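Local coordinates for protein immunoreactive 84kD antigen PG93 (Porphyromonas gingivalis, PDB 5M11) that serves as an essential cell-surface component of the type IX secretion system of this oral bacterium and binds calcium and zinc ions, at residues R236-R242 and V269-M275; T261-I266 and L293-E297; L191-T197 and F208-R214. All blocks are in the same frame, centred on the assembly; numbering follows the deposited sequence.

From the N terminus, contact 3 closes first: residues 191-197 lead into strand 196-202, which pairs with strand 205-210 at the start of one beta-propeller blade. The chain finishes that blade and enters the next at 236-242, where contact 1 opens; contact 2 opens at 261-266 on that blade's last strand. Contact 1 then closes at 269-275, and contact 2 at 293-297, so these two cross, each tying together the four-stranded sheets of 236-264 and 271-303, contact 1 through their first strands and contact 2 farther out. Leu295 of contact 2 packs on Arg242 of contact 1, and Leu209 of contact 3 on Leu237.

Contact 1: R236-R242 and V269-M275; sequences RLYVTDR and VLGVGAM
Tyr238 lies over Gly271 where the first strands of two successive beta-propeller blades, 236-239 and 271-273, face each other; segments 236-242 and 269-275 run in nearly the same direction, 22° apart. They are not paired as a sheet: each blade keeps its own backbone bonds, and side chains fill the gap.

The aromatic contact is central. CA of Gly271 sits 4.0 Å from the centroid of the Tyr238 ring, almost straight above it, and donates the C-H of a CH-pi contact. With CG anti to the carbonyl carbon (chi1 -55°), the ring extends along the neighbouring strand, and its phenol OH gives a hydrogen bond of 2.9 Å to Val269 O. Tyrosine suits the place because its flat ring covers the backbone while its hydroxyl reaches this carbonyl.

Apolar contacts flank and continue this layer. CG2 of Val272 meets CD2 of the tyrosine at 3.8 Å, the two side chains crossing at about a right angle. Further along, the small Ala274 lets two neighbours pack against one methyl: its CB touches CG2 of Thr240 at 3.5 Å and CB of Arg242 at 3.8 Å. Only the aliphatic start of that arginine takes part, since its guanidinium turns away to Glu256 and Ser278 O.

Polar bridging completes the far end, where a water accepts from Asp241 N at 2.8 Å and donates to Ala274 O at 2.7 Å.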
ATOM      1  N   ARG A 236      -2.101 -24.100  16.767  1.00 56.90           N
ATOM      2  CA  ARG A 236      -2.878 -22.868  16.956  1.00 52.85           C
ATOM      3  C   ARG A 236      -4.278 -23.208  17.492  1.00 52.74           C
ATOM      4  O   ARG A 236      -4.842 -24.234  17.100  1.00 52.60           O
ATOM      5  CB  ARG A 236      -2.971 -22.080  15.634  1.00 51.09           C
ATOM      6  CG  ARG A 236      -1.663 -21.423  15.172  1.00 56.17           C
ATOM      7  CD  ARG A 236      -1.384 -21.638  13.682  1.00 62.70           C
ATOM      8  NE  ARG A 236      -0.841 -22.971  13.409  1.00 78.41           N
ATOM      9  CZ  ARG A 236      -0.931 -23.600  12.243  1.00 99.36           C
ATOM     10  NH1 ARG A 236      -1.529 -23.018  11.210  1.00 90.44           N
ATOM     11  NH2 ARG A 236      -0.416 -24.818  12.098  1.00 86.89           N
ATOM     12  N   LEU A 237      -4.842 -22.357  18.372  1.00 46.42           N
ATOM     13  CA  LEU A 237      -6.206 -22.539  18.910  1.00 44.33           C
ATOM     14  C   LEU A 237      -7.135 -21.445  18.410  1.00 48.45           C
ATOM     15  O   LEU A 237      -6.916 -20.274  18.699  1.00 49.44           O
ATOM     16  CB  LEU A 237      -6.250 -22.597  20.463  1.00 42.08           C
ATOM     17  CG  LEU A 237      -7.619 -22.398  21.160  1.00 44.59           C
ATOM     18  CD1 LEU A 237      -8.496 -23.623  21.064  1.00 45.29           C
ATOM     19  CD2 LEU A 237      -7.447 -22.112  22.603  1.00 44.20           C
ATOM     20  N   TYR A 238      -8.191 -21.836  17.695  1.00 44.15           N
ATOM     21  CA  TYR A 238      -9.225 -20.924  17.206  1.00 41.92           C
ATOM     22  C   TYR A 238     -10.447 -21.222  18.006  1.00 45.41           C
ATOM     23  O   TYR A 238     -10.866 -22.378  18.119  1.00 45.37           O
ATOM     24  CB  TYR A 238      -9.448 -21.044  15.685  1.00 44.10           C
ATOM     25  CG  TYR A 238      -8.151 -20.853  14.939  1.00 47.09           C
ATOM     26  CD1 TYR A 238      -7.300 -19.794  15.245  1.00 48.79           C
ATOM     27  CD2 TYR A 238      -7.690 -21.813  14.048  1.00 50.35           C
ATOM     28  CE1 TYR A 238      -6.052 -19.666  14.641  1.00 51.01           C
ATOM     29  CE2 TYR A 238      -6.442 -21.692  13.434  1.00 53.28           C
ATOM     30  CZ  TYR A 238      -5.629 -20.612  13.733  1.00 59.29           C
ATOM     31  OH  TYR A 238      -4.408 -20.447  13.134  1.00 62.79           O
ATOM     32  N   VAL A 239     -10.931 -20.198  18.675  1.00 42.41           N
ATOM     33  CA  VAL A 239     -12.099 -20.258  19.540  1.00 42.01           C
ATOM     34  C   VAL A 239     -13.300 -19.902  18.681  1.00 48.51           C
ATOM     35  O   VAL A 239     -13.206 -19.083  17.763  1.00 48.96           O
ATOM     36  CB  VAL A 239     -11.934 -19.377  20.816  1.00 43.74           C
ATOM     37  CG1 VAL A 239     -13.150 -19.470  21.738  1.00 43.09           C
ATOM     38  CG2 VAL A 239     -10.682 -19.799  21.586  1.00 42.94           C
ATOM     39  N   THR A 240     -14.409 -20.600  18.937  1.00 46.05           N
ATOM     40  CA  THR A 240     -15.665 -20.490  18.217  1.00 46.73           C
ATOM     41  C   THR A 240     -16.786 -20.878  19.202  1.00 49.42           C
ATOM     42  O   THR A 240     -16.554 -21.630  20.160  1.00 48.38           O
ATOM     43  CB  THR A 240     -15.523 -21.388  16.957  1.00 54.33           C
ATOM     44  OG1 THR A 240     -14.936 -20.644  15.887  1.00 57.83           O
ATOM     45  CG2 THR A 240     -16.773 -22.026  16.525  1.00 49.91           C
ATOM     46  N   ASP A 241     -17.989 -20.334  18.974  1.00 45.54           N
ATOM     47  CA  ASP A 241     -19.210 -20.609  19.720  1.00 45.05           C
ATOM     48  C   ASP A 241     -19.706 -22.046  19.450  1.00 49.12           C
ATOM     49  O   ASP A 241     -20.488 -22.577  20.228  1.00 51.62           O
ATOM     50  CB  ASP A 241     -20.286 -19.604  19.283  1.00 48.94           C
ATOM     51  CG  ASP A 241     -20.396 -18.303  20.066  1.00 60.97           C
ATOM     52  OD1 ASP A 241     -19.453 -17.980  20.840  1.00 57.09           O
ATOM     53  OD2 ASP A 241     -21.444 -17.626  19.938  1.00 70.85           O
ATOM     54  N   ARG A 242     -19.268 -22.653  18.339  1.00 43.67           N
ATOM     55  CA  ARG A 242     -19.596 -24.001  17.887  1.00 45.04           C
ATOM     56  C   ARG A 242     -18.609 -25.070  18.458  1.00 49.17           C
ATOM     57  O   ARG A 242     -18.970 -26.249  18.631  1.00 49.67           O
ATOM     58  CB  ARG A 242     -19.591 -24.022  16.341  1.00 44.31           C
ATOM     59  CG  ARG A 242     -19.885 -25.356  15.688  1.00 49.52           C
ATOM     60  CD  ARG A 242     -21.216 -25.930  16.115  1.00 54.86           C
ATOM     61  NE  ARG A 242     -21.478 -27.186  15.420  1.00 58.26           N
ATOM     62  CZ  ARG A 242     -21.241 -28.388  15.927  1.00 63.80           C
ATOM     63  NH1 ARG A 242     -20.717 -28.514  17.140  1.00 46.05           N
ATOM     64  NH2 ARG A 242     -21.510 -29.474  15.219  1.00 53.29           N
ATOM     65  N   VAL A 269      -3.717 -23.868   8.553  1.00 67.83           N
ATOM     66  CA  VAL A 269      -4.991 -23.215   8.861  1.00 64.25           C
ATOM     67  C   VAL A 269      -4.690 -22.032   9.774  1.00 63.80           C
ATOM     68  O   VAL A 269      -4.136 -22.224  10.856  1.00 62.33           O
ATOM     69  CB  VAL A 269      -6.028 -24.195   9.474  1.00 65.84           C
ATOM     70  CG1 VAL A 269      -7.331 -23.473   9.816  1.00 63.56           C
ATOM     71  CG2 VAL A 269      -6.287 -25.376   8.542  1.00 68.52           C
ATOM     72  N   LEU A 270      -5.061 -20.820   9.327  1.00 57.63           N
ATOM     73  CA  LEU A 270      -4.779 -19.546   9.982  1.00 53.96           C
ATOM     74  C   LEU A 270      -5.982 -18.949  10.733  1.00 57.64           C
ATOM     75  O   LEU A 270      -5.813 -18.034  11.562  1.00 56.32           O
ATOM     76  CB  LEU A 270      -4.300 -18.543   8.918  1.00 55.58           C
ATOM     77  CG  LEU A 270      -2.986 -18.839   8.183  1.00 62.13           C
ATOM     78  CD1 LEU A 270      -2.651 -17.734   7.222  1.00 63.71           C
ATOM     79  CD2 LEU A 270      -1.825 -19.035   9.152  1.00 63.71           C
ATOM     80  N   GLY A 271      -7.178 -19.454  10.440  1.00 53.37           N
ATOM     81  CA  GLY A 271      -8.393 -18.962  11.069  1.00 50.01           C
ATOM     82  C   GLY A 271      -9.586 -19.834  10.787  1.00 53.94           C
ATOM     83  O   GLY A 271      -9.574 -20.595   9.818  1.00 57.39           O
ATOM     84  N   VAL A 272     -10.598 -19.771  11.668  1.00 47.77           N
ATOM     85  CA  VAL A 272     -11.844 -20.535  11.543  1.00 48.40           C
ATOM     86  C   VAL A 272     -12.995 -19.649  12.016  1.00 52.49           C
ATOM     87  O   VAL A 272     -12.830 -18.928  13.006  1.00 49.83           O
ATOM     88  CB  VAL A 272     -11.866 -21.918  12.280  1.00 50.77           C
ATOM     89  CG1 VAL A 272     -13.147 -22.681  11.958  1.00 51.48           C
ATOM     90  CG2 VAL A 272     -10.659 -22.787  11.928  1.00 52.13           C
ATOM     91  N   GLY A 273     -14.136 -19.746  11.311  1.00 50.89           N
ATOM     92  CA  GLY A 273     -15.388 -19.054  11.606  1.00 50.46           C
ATOM     93  C   GLY A 273     -16.570 -20.005  11.622  1.00 55.89           C
ATOM     94  O   GLY A 273     -16.746 -20.778  10.680  1.00 59.03           O
ATOM     95  N   ALA A 274     -17.362 -19.992  12.710  1.00 50.64           N
ATOM     96  CA  ALA A 274     -18.525 -20.867  12.917  1.00 51.34           C
ATOM     97  C   ALA A 274     -19.448 -20.294  14.003  1.00 55.48           C
ATOM     98  O   ALA A 274     -18.964 -19.898  15.056  1.00 52.10           O
ATOM     99  CB  ALA A 274     -18.072 -22.278  13.295  1.00 51.25           C
ATOM    100  N   MET A 275     -20.764 -20.225  13.724  1.00 56.33           N
ATOM    101  CA  MET A 275     -21.795 -19.680  14.619  1.00 56.64           C
ATOM    102  C   MET A 275     -22.321 -20.761  15.521  1.00 63.42           C
ATOM    103  O   MET A 275     -22.283 -21.928  15.142  1.00 64.66           O
ATOM    104  CB  MET A 275     -22.932 -19.021  13.827  1.00 62.00           C
ATOM    105  CG  MET A 275     -22.498 -17.728  13.189  1.00 66.79           C
ATOM    106  SD  MET A 275     -23.749 -16.818  12.262  1.00 76.61           S
ATOM    107  CE  MET A 275     -24.967 -16.482  13.559  1.00 72.65           C
TER
HETATM  108  O   HOH W   1     -18.126 -18.340  17.059  1.00 36.97           O

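Contact 2: T261-I266 and L293-E297; sequences TTQFPI and LLLAE
Phe264 receives a methyl group of Leu293 squarely on one face: CD2 of the leucine stands 3.8 Å from the ring centroid and only 4° off the ring normal, a CH-pi contact. The other branch, CD1, meets CD1 of the phenylalanine at 3.9 Å, so both arms of the leucine lie against the aromatic. Leucine suits this place because its forked end can spread over a flat group. Ala296 O, which also accepts a weak hydrogen bond from Ser299 OG, lies at the edge of the same ring, near its plane. Beside the aromatic, CG2 of Thr262 meets OE2 of Glu297 at 3.4 Å; the glutamate's CB leads away from the strand, and a bend in its chain (chi2 85°) brings the carboxylate back.

Two inverse gamma turns shape the backbones around this group. One is centred on Pro265, with Ile266 N bonded to Phe264 O, and it swings Ile266 round so that its CD1 also nears CD1 of Leu293, at 4.4 Å. The other is centred on Leu295, where Ala296 N bonds to Leu294 O as the chain leaves its strand. Farther out, backbone bonds of Phe264 to Ile252 and of Leu293 to Ala281 hold each partner in its own propeller blade.

The last strand of one blade thus meets the third strand of the next, and the loop after it, chiefly through van der Waals contact: the leucine fork on the phenylalanine face joins the two blades by apolar fit rather than by polar bonds between the segments.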
ATOM      1  N   THR A 261     -14.228 -35.272  19.971  1.00 57.33           N
ATOM      2  CA  THR A 261     -13.127 -34.781  19.149  1.00 57.31           C
ATOM      3  C   THR A 261     -13.217 -35.434  17.780  1.00 62.01           C
ATOM      4  O   THR A 261     -13.469 -36.648  17.687  1.00 62.84           O
ATOM      5  CB  THR A 261     -11.768 -35.034  19.832  1.00 70.21           C
ATOM      6  OG1 THR A 261     -11.819 -34.664  21.214  1.00 69.23           O
ATOM      7  CG2 THR A 261     -10.648 -34.275  19.174  1.00 70.90           C
ATOM      8  N   THR A 262     -13.058 -34.612  16.721  1.00 57.10           N
ATOM      9  CA  THR A 262     -13.056 -35.054  15.318  1.00 58.75           C
ATOM     10  C   THR A 262     -11.787 -34.513  14.659  1.00 61.82           C
ATOM     11  O   THR A 262     -11.487 -33.329  14.790  1.00 61.22           O
ATOM     12  CB  THR A 262     -14.330 -34.614  14.566  1.00 61.51           C
ATOM     13  OG1 THR A 262     -15.499 -35.013  15.273  1.00 58.86           O
ATOM     14  CG2 THR A 262     -14.388 -35.151  13.157  1.00 62.36           C
ATOM     15  N   GLN A 263     -11.053 -35.375  13.961  1.00 58.68           N
ATOM     16  CA  GLN A 263      -9.829 -35.007  13.272  1.00 58.37           C
ATOM     17  C   GLN A 263     -10.096 -34.815  11.765  1.00 63.85           C
ATOM     18  O   GLN A 263     -10.893 -35.550  11.167  1.00 65.42           O
ATOM     19  CB  GLN A 263      -8.772 -36.085  13.511  1.00 60.98           C
ATOM     20  CG  GLN A 263      -7.343 -35.568  13.516  1.00 82.44           C
ATOM     21  CD  GLN A 263      -6.346 -36.701  13.568  1.00109.09           C
ATOM     22  OE1 GLN A 263      -6.407 -37.589  14.440  1.00103.30           O
ATOM     23  NE2 GLN A 263      -5.397 -36.688  12.634  1.00105.72           N
ATOM     24  N   PHE A 264      -9.447 -33.802  11.167  1.00 59.26           N
ATOM     25  CA  PHE A 264      -9.562 -33.481   9.749  1.00 61.11           C
ATOM     26  C   PHE A 264      -8.186 -33.249   9.139  1.00 68.12           C
ATOM     27  O   PHE A 264      -7.428 -32.429   9.668  1.00 65.77           O
ATOM     28  CB  PHE A 264     -10.429 -32.231   9.530  1.00 60.91           C
ATOM     29  CG  PHE A 264     -11.842 -32.318  10.032  1.00 60.73           C
ATOM     30  CD1 PHE A 264     -12.834 -32.912   9.264  1.00 67.34           C
ATOM     31  CD2 PHE A 264     -12.197 -31.758  11.248  1.00 58.70           C
ATOM     32  CE1 PHE A 264     -14.155 -32.969   9.718  1.00 67.66           C
ATOM     33  CE2 PHE A 264     -13.516 -31.810  11.699  1.00 61.21           C
ATOM     34  CZ  PHE A 264     -14.489 -32.411  10.927  1.00 62.41           C
ATOM     35  N   PRO A 265      -7.843 -33.895   8.004  1.00 69.76           N
ATOM     36  CA  PRO A 265      -6.532 -33.630   7.391  1.00 72.02           C
ATOM     37  C   PRO A 265      -6.502 -32.284   6.623  1.00 79.40           C
ATOM     38  O   PRO A 265      -6.500 -32.258   5.389  1.00 83.61           O
ATOM     39  CB  PRO A 265      -6.325 -34.838   6.484  1.00 77.34           C
ATOM     40  CG  PRO A 265      -7.690 -35.263   6.119  1.00 82.43           C
ATOM     41  CD  PRO A 265      -8.618 -34.881   7.221  1.00 74.16           C
ATOM     42  N   ILE A 266      -6.480 -31.163   7.364  1.00 73.40           N
ATOM     43  CA  ILE A 266      -6.403 -29.818   6.785  1.00 74.17           C
ATOM     44  C   ILE A 266      -5.132 -29.157   7.299  1.00 78.90           C
ATOM     45  O   ILE A 266      -5.034 -28.852   8.496  1.00 76.86           O
ATOM     46  CB  ILE A 266      -7.641 -28.891   7.026  1.00 75.01           C
ATOM     47  CG1 ILE A 266      -8.999 -29.648   7.146  1.00 76.06           C
ATOM     48  CG2 ILE A 266      -7.710 -27.803   5.969  1.00 77.30           C
ATOM     49  CD1 ILE A 266      -9.579 -30.288   5.879  1.00 92.09           C
ATOM     50  N   LEU A 293     -16.138 -26.281   5.594  1.00 68.00           N
ATOM     51  CA  LEU A 293     -16.019 -27.653   6.063  1.00 66.84           C
ATOM     52  C   LEU A 293     -17.232 -28.069   6.867  1.00 68.84           C
ATOM     53  O   LEU A 293     -17.530 -27.440   7.872  1.00 65.00           O
ATOM     54  CB  LEU A 293     -14.747 -27.794   6.927  1.00 63.81           C
ATOM     55  CG  LEU A 293     -14.501 -29.143   7.643  1.00 66.85           C
ATOM     56  CD1 LEU A 293     -13.879 -30.181   6.699  1.00 69.64           C
ATOM     57  CD2 LEU A 293     -13.610 -28.945   8.827  1.00 63.83           C
ATOM     58  N   LEU A 294     -17.895 -29.167   6.455  1.00 68.90           N
ATOM     59  CA  LEU A 294     -19.025 -29.756   7.181  1.00 68.58           C
ATOM     60  C   LEU A 294     -18.435 -30.436   8.412  1.00 72.83           C
ATOM     61  O   LEU A 294     -17.516 -31.253   8.280  1.00 74.12           O
ATOM     62  CB  LEU A 294     -19.802 -30.741   6.280  1.00 73.08           C
ATOM     63  CG  LEU A 294     -21.073 -31.388   6.857  1.00 77.71           C
ATOM     64  CD1 LEU A 294     -22.246 -30.434   6.837  1.00 78.71           C
ATOM     65  CD2 LEU A 294     -21.438 -32.608   6.089  1.00 80.89           C
ATOM     66  N   LEU A 295     -18.897 -30.060   9.610  1.00 67.70           N
ATOM     67  CA  LEU A 295     -18.314 -30.579  10.851  1.00 64.73           C
ATOM     68  C   LEU A 295     -18.802 -32.015  11.176  1.00 72.19           C
ATOM     69  O   LEU A 295     -19.454 -32.237  12.202  1.00 72.02           O
ATOM     70  CB  LEU A 295     -18.566 -29.599  12.009  1.00 60.61           C
ATOM     71  CG  LEU A 295     -17.956 -28.206  11.830  1.00 62.38           C
ATOM     72  CD1 LEU A 295     -18.719 -27.163  12.612  1.00 59.94           C
ATOM     73  CD2 LEU A 295     -16.489 -28.195  12.157  1.00 61.87           C
ATOM     74  N   ALA A 296     -18.415 -32.984  10.303  1.00 71.29           N
ATOM     75  CA  ALA A 296     -18.733 -34.417  10.352  1.00 73.30           C
ATOM     76  C   ALA A 296     -17.490 -35.243  10.007  1.00 79.81           C
ATOM     77  O   ALA A 296     -16.789 -34.905   9.059  1.00 81.47           O
ATOM     78  CB  ALA A 296     -19.860 -34.724   9.379  1.00 78.33           C
ATOM     79  N   GLU A 297     -17.220 -36.320  10.773  1.00 77.17           N
ATOM     80  CA  GLU A 297     -16.049 -37.221  10.698  1.00 78.11           C
ATOM     81  C   GLU A 297     -15.475 -37.439   9.283  1.00 86.38           C
ATOM     82  O   GLU A 297     -14.256 -37.383   9.099  1.00 86.51           O
ATOM     83  CB  GLU A 297     -16.370 -38.596  11.320  1.00 80.54           C
ATOM     84  CG  GLU A 297     -15.214 -39.265  12.057  1.00 91.02           C
ATOM     85  CD  GLU A 297     -15.002 -38.855  13.505  1.00122.08           C
ATOM     86  OE1 GLU A 297     -15.953 -38.980  14.313  1.00114.84           O
ATOM     87  OE2 GLU A 297     -13.865 -38.447  13.843  1.00123.63           O
TER

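Contact 3: L191-T197 and F208-R214; sequences LPMGSVT and FLLADGR
Leu191 and Phe208 cross at about a right angle, CD2 of the leucine resting 3.7 Å from CD2 of the ring. Phe208 has its CG anti to the carbonyl carbon (chi1 -51°), which carries the ring toward the incoming chain. There Val196 CG1 lies at the ring's edge and Met193 brings its sulfur in obliquely, a Met-aromatic contact with SD 5.2 Å from the centroid. Leu169 of the preceding blade touches both Met193 and Phe208, so the flexible methionine helps join the two sheets.

Around this centre, Leu210 spreads its branches to two partners: CD1 to Val196 CG2, and CD2 to Pro192 CG, both at 3.8 Å. The rigid proline suits the bend before the short 3-10 turn 193-195.

Backbone bonds come next. Ala211 N donates to Ser195 O at 2.8 Å and Thr197 N to Leu209 O at 2.9 Å, bracketing the antiparallel, non-hydrogen-bonded pair Val196 and Leu210. Beyond them the small Ala211 lets the methyl of Thr197 lie close, CG2 being 3.7 Å from Ala211 CA.

At the polar edge, Arg214 grips Asp212 side-on, NE to OD1 and NH2 to OD2, each at 3.1 Å. OD1 also accepts from Arg214 N, an Asx turn, and the two donors reach it from opposite faces of the carboxylate, which fixes that group's rotation. One face of the guanidinium lies on Leu210 CD2, linking the salt bridge to the apolar layer.

Gly213, the last residue of the type I turn that starts at Leu210, has a positive phi that suits glycine and forms the G1 bulge, linking strands 205-210 and 214-219; together with the pairing of 196-202 and 205-210 this is the up-and-down antiparallel meander of a beta-propeller blade.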
ATOM      1  N   LEU A 191      -1.051 -28.180  35.730  1.00 67.00           N
ATOM      2  CA  LEU A 191      -0.552 -28.127  34.354  1.00 65.34           C
ATOM      3  C   LEU A 191       0.491 -27.014  34.248  1.00 70.73           C
ATOM      4  O   LEU A 191       0.414 -26.074  35.041  1.00 70.26           O
ATOM      5  CB  LEU A 191      -1.646 -28.011  33.251  1.00 62.33           C
ATOM      6  CG  LEU A 191      -2.615 -26.840  33.216  1.00 65.10           C
ATOM      7  CD1 LEU A 191      -1.964 -25.602  32.696  1.00 65.43           C
ATOM      8  CD2 LEU A 191      -3.722 -27.110  32.238  1.00 64.97           C
ATOM      9  N   PRO A 192       1.481 -27.078  33.315  1.00 69.55           N
ATOM     10  CA  PRO A 192       2.455 -25.966  33.220  1.00 70.55           C
ATOM     11  C   PRO A 192       1.800 -24.720  32.590  1.00 72.10           C
ATOM     12  O   PRO A 192       1.808 -24.550  31.369  1.00 70.93           O
ATOM     13  CB  PRO A 192       3.578 -26.553  32.363  1.00 74.09           C
ATOM     14  CG  PRO A 192       2.889 -27.588  31.509  1.00 76.86           C
ATOM     15  CD  PRO A 192       1.758 -28.137  32.313  1.00 70.93           C
ATOM     16  N   MET A 193       1.221 -23.848  33.439  1.00 68.14           N
ATOM     17  CA  MET A 193       0.502 -22.637  33.026  1.00 66.30           C
ATOM     18  C   MET A 193       1.390 -21.669  32.225  1.00 68.66           C
ATOM     19  O   MET A 193       0.864 -20.939  31.376  1.00 68.53           O
ATOM     20  CB  MET A 193      -0.131 -21.931  34.233  1.00 69.25           C
ATOM     21  CG  MET A 193      -1.293 -21.015  33.877  1.00 72.74           C
ATOM     22  SD  MET A 193      -2.719 -21.798  33.041  1.00 76.83           S
ATOM     23  CE  MET A 193      -3.450 -22.638  34.408  1.00 74.63           C
ATOM     24  N   GLY A 194       2.708 -21.711  32.454  1.00 63.66           N
ATOM     25  CA  GLY A 194       3.673 -20.887  31.730  1.00 62.95           C
ATOM     26  C   GLY A 194       3.867 -21.291  30.273  1.00 61.22           C
ATOM     27  O   GLY A 194       4.404 -20.512  29.472  1.00 59.31           O
ATOM     28  N   SER A 195       3.416 -22.519  29.920  1.00 54.36           N
ATOM     29  CA  SER A 195       3.498 -23.077  28.573  1.00 53.37           C
ATOM     30  C   SER A 195       2.181 -22.915  27.804  1.00 55.59           C
ATOM     31  O   SER A 195       2.147 -23.244  26.616  1.00 55.86           O
ATOM     32  CB  SER A 195       3.871 -24.555  28.633  1.00 55.89           C
ATOM     33  OG  SER A 195       5.108 -24.733  29.298  1.00 65.33           O
ATOM     34  N   VAL A 196       1.100 -22.417  28.468  1.00 49.19           N
ATOM     35  CA  VAL A 196      -0.220 -22.284  27.845  1.00 46.31           C
ATOM     36  C   VAL A 196      -0.178 -21.125  26.857  1.00 50.97           C
ATOM     37  O   VAL A 196       0.126 -20.000  27.259  1.00 52.34           O
ATOM     38  CB  VAL A 196      -1.397 -22.140  28.855  1.00 47.74           C
ATOM     39  CG1 VAL A 196      -2.734 -21.982  28.129  1.00 45.61           C
ATOM     40  CG2 VAL A 196      -1.456 -23.306  29.840  1.00 47.52           C
ATOM     41  N   THR A 197      -0.458 -21.420  25.567  1.00 45.57           N
ATOM     42  CA  THR A 197      -0.471 -20.457  24.465  1.00 44.53           C
ATOM     43  C   THR A 197      -1.889 -19.993  24.148  1.00 47.06           C
ATOM     44  O   THR A 197      -2.084 -18.947  23.509  1.00 46.71           O
ATOM     45  CB  THR A 197       0.153 -21.046  23.212  1.00 48.60           C
ATOM     46  OG1 THR A 197      -0.671 -22.100  22.753  1.00 57.39           O
ATOM     47  CG2 THR A 197       1.561 -21.507  23.410  1.00 41.21           C
ATOM     48  N   PHE A 208      -7.040 -26.012  27.522  1.00 38.86           N
ATOM     49  CA  PHE A 208      -5.746 -25.348  27.596  1.00 37.75           C
ATOM     50  C   PHE A 208      -4.750 -25.972  26.656  1.00 41.96           C
ATOM     51  O   PHE A 208      -4.345 -27.119  26.841  1.00 41.71           O
ATOM     52  CB  PHE A 208      -5.170 -25.378  29.012  1.00 39.33           C
ATOM     53  CG  PHE A 208      -6.073 -24.905  30.119  1.00 39.42           C
ATOM     54  CD1 PHE A 208      -6.046 -23.582  30.539  1.00 40.62           C
ATOM     55  CD2 PHE A 208      -6.860 -25.806  30.826  1.00 41.76           C
ATOM     56  CE1 PHE A 208      -6.819 -23.156  31.616  1.00 41.11           C
ATOM     57  CE2 PHE A 208      -7.629 -25.380  31.913  1.00 44.94           C
ATOM     58  CZ  PHE A 208      -7.603 -24.056  32.303  1.00 41.78           C
ATOM     59  N   LEU A 209      -4.324 -25.185  25.675  1.00 39.49           N
ATOM     60  CA  LEU A 209      -3.334 -25.577  24.690  1.00 41.98           C
ATOM     61  C   LEU A 209      -1.979 -25.119  25.138  1.00 49.57           C
ATOM     62  O   LEU A 209      -1.797 -23.934  25.450  1.00 49.65           O
ATOM     63  CB  LEU A 209      -3.647 -25.005  23.294  1.00 41.61           C
ATOM     64  CG  LEU A 209      -2.580 -25.162  22.225  1.00 46.65           C
ATOM     65  CD1 LEU A 209      -2.318 -26.637  21.895  1.00 47.20           C
ATOM     66  CD2 LEU A 209      -2.983 -24.395  20.998  1.00 50.64           C
ATOM     67  N   LEU A 210      -1.022 -26.062  25.120  1.00 46.85           N
ATOM     68  CA  LEU A 210       0.355 -25.857  25.506  1.00 47.46           C
ATOM     69  C   LEU A 210       1.201 -25.705  24.272  1.00 55.85           C
ATOM     70  O   LEU A 210       0.878 -26.272  23.223  1.00 57.28           O
ATOM     71  CB  LEU A 210       0.825 -27.062  26.335  1.00 48.07           C
ATOM     72  CG  LEU A 210       0.573 -27.084  27.846  1.00 50.41           C
ATOM     73  CD1 LEU A 210      -0.825 -26.703  28.205  1.00 47.08           C
ATOM     74  CD2 LEU A 210       0.820 -28.452  28.380  1.00 53.25           C
ATOM     75  N   ALA A 211       2.309 -24.958  24.402  1.00 54.28           N
ATOM     76  CA  ALA A 211       3.296 -24.720  23.349  1.00 54.97           C
ATOM     77  C   ALA A 211       3.800 -26.023  22.748  1.00 59.95           C
ATOM     78  O   ALA A 211       3.974 -26.074  21.533  1.00 61.14           O
ATOM     79  CB  ALA A 211       4.460 -23.914  23.896  1.00 56.72           C
ATOM     80  N   ASP A 212       3.981 -27.090  23.579  1.00 56.14           N
ATOM     81  CA  ASP A 212       4.488 -28.403  23.117  1.00 57.54           C
ATOM     82  C   ASP A 212       3.419 -29.266  22.391  1.00 60.98           C
ATOM     83  O   ASP A 212       3.685 -30.426  22.088  1.00 62.49           O
ATOM     84  CB  ASP A 212       5.100 -29.207  24.283  1.00 59.64           C
ATOM     85  CG  ASP A 212       4.127 -29.563  25.380  1.00 68.10           C
ATOM     86  OD1 ASP A 212       3.117 -30.218  25.081  1.00 68.49           O
ATOM     87  OD2 ASP A 212       4.376 -29.183  26.542  1.00 75.13           O
ATOM     88  N   GLY A 213       2.230 -28.718  22.148  1.00 54.92           N
ATOM     89  CA  GLY A 213       1.179 -29.440  21.445  1.00 53.40           C
ATOM     90  C   GLY A 213       0.114 -30.094  22.294  1.00 53.72           C
ATOM     91  O   GLY A 213      -1.002 -30.287  21.812  1.00 52.88           O
ATOM     92  N   ARG A 214       0.421 -30.449  23.555  1.00 48.83           N
ATOM     93  CA  ARG A 214      -0.561 -31.100  24.445  1.00 47.06           C
ATOM     94  C   ARG A 214      -1.811 -30.241  24.630  1.00 49.70           C
ATOM     95  O   ARG A 214      -1.728 -29.021  24.481  1.00 50.78           O
ATOM     96  CB  ARG A 214       0.065 -31.385  25.817  1.00 45.46           C
ATOM     97  CG  ARG A 214       0.953 -32.622  25.843  1.00 51.39           C
ATOM     98  CD  ARG A 214       1.468 -32.900  27.237  1.00 53.18           C
ATOM     99  NE  ARG A 214       2.449 -31.895  27.626  1.00 55.07           N
ATOM    100  CZ  ARG A 214       2.795 -31.625  28.874  1.00 63.67           C
ATOM    101  NH1 ARG A 214       2.249 -32.290  29.878  1.00 56.01           N
ATOM    102  NH2 ARG A 214       3.695 -30.685  29.128  1.00 46.25           N
TER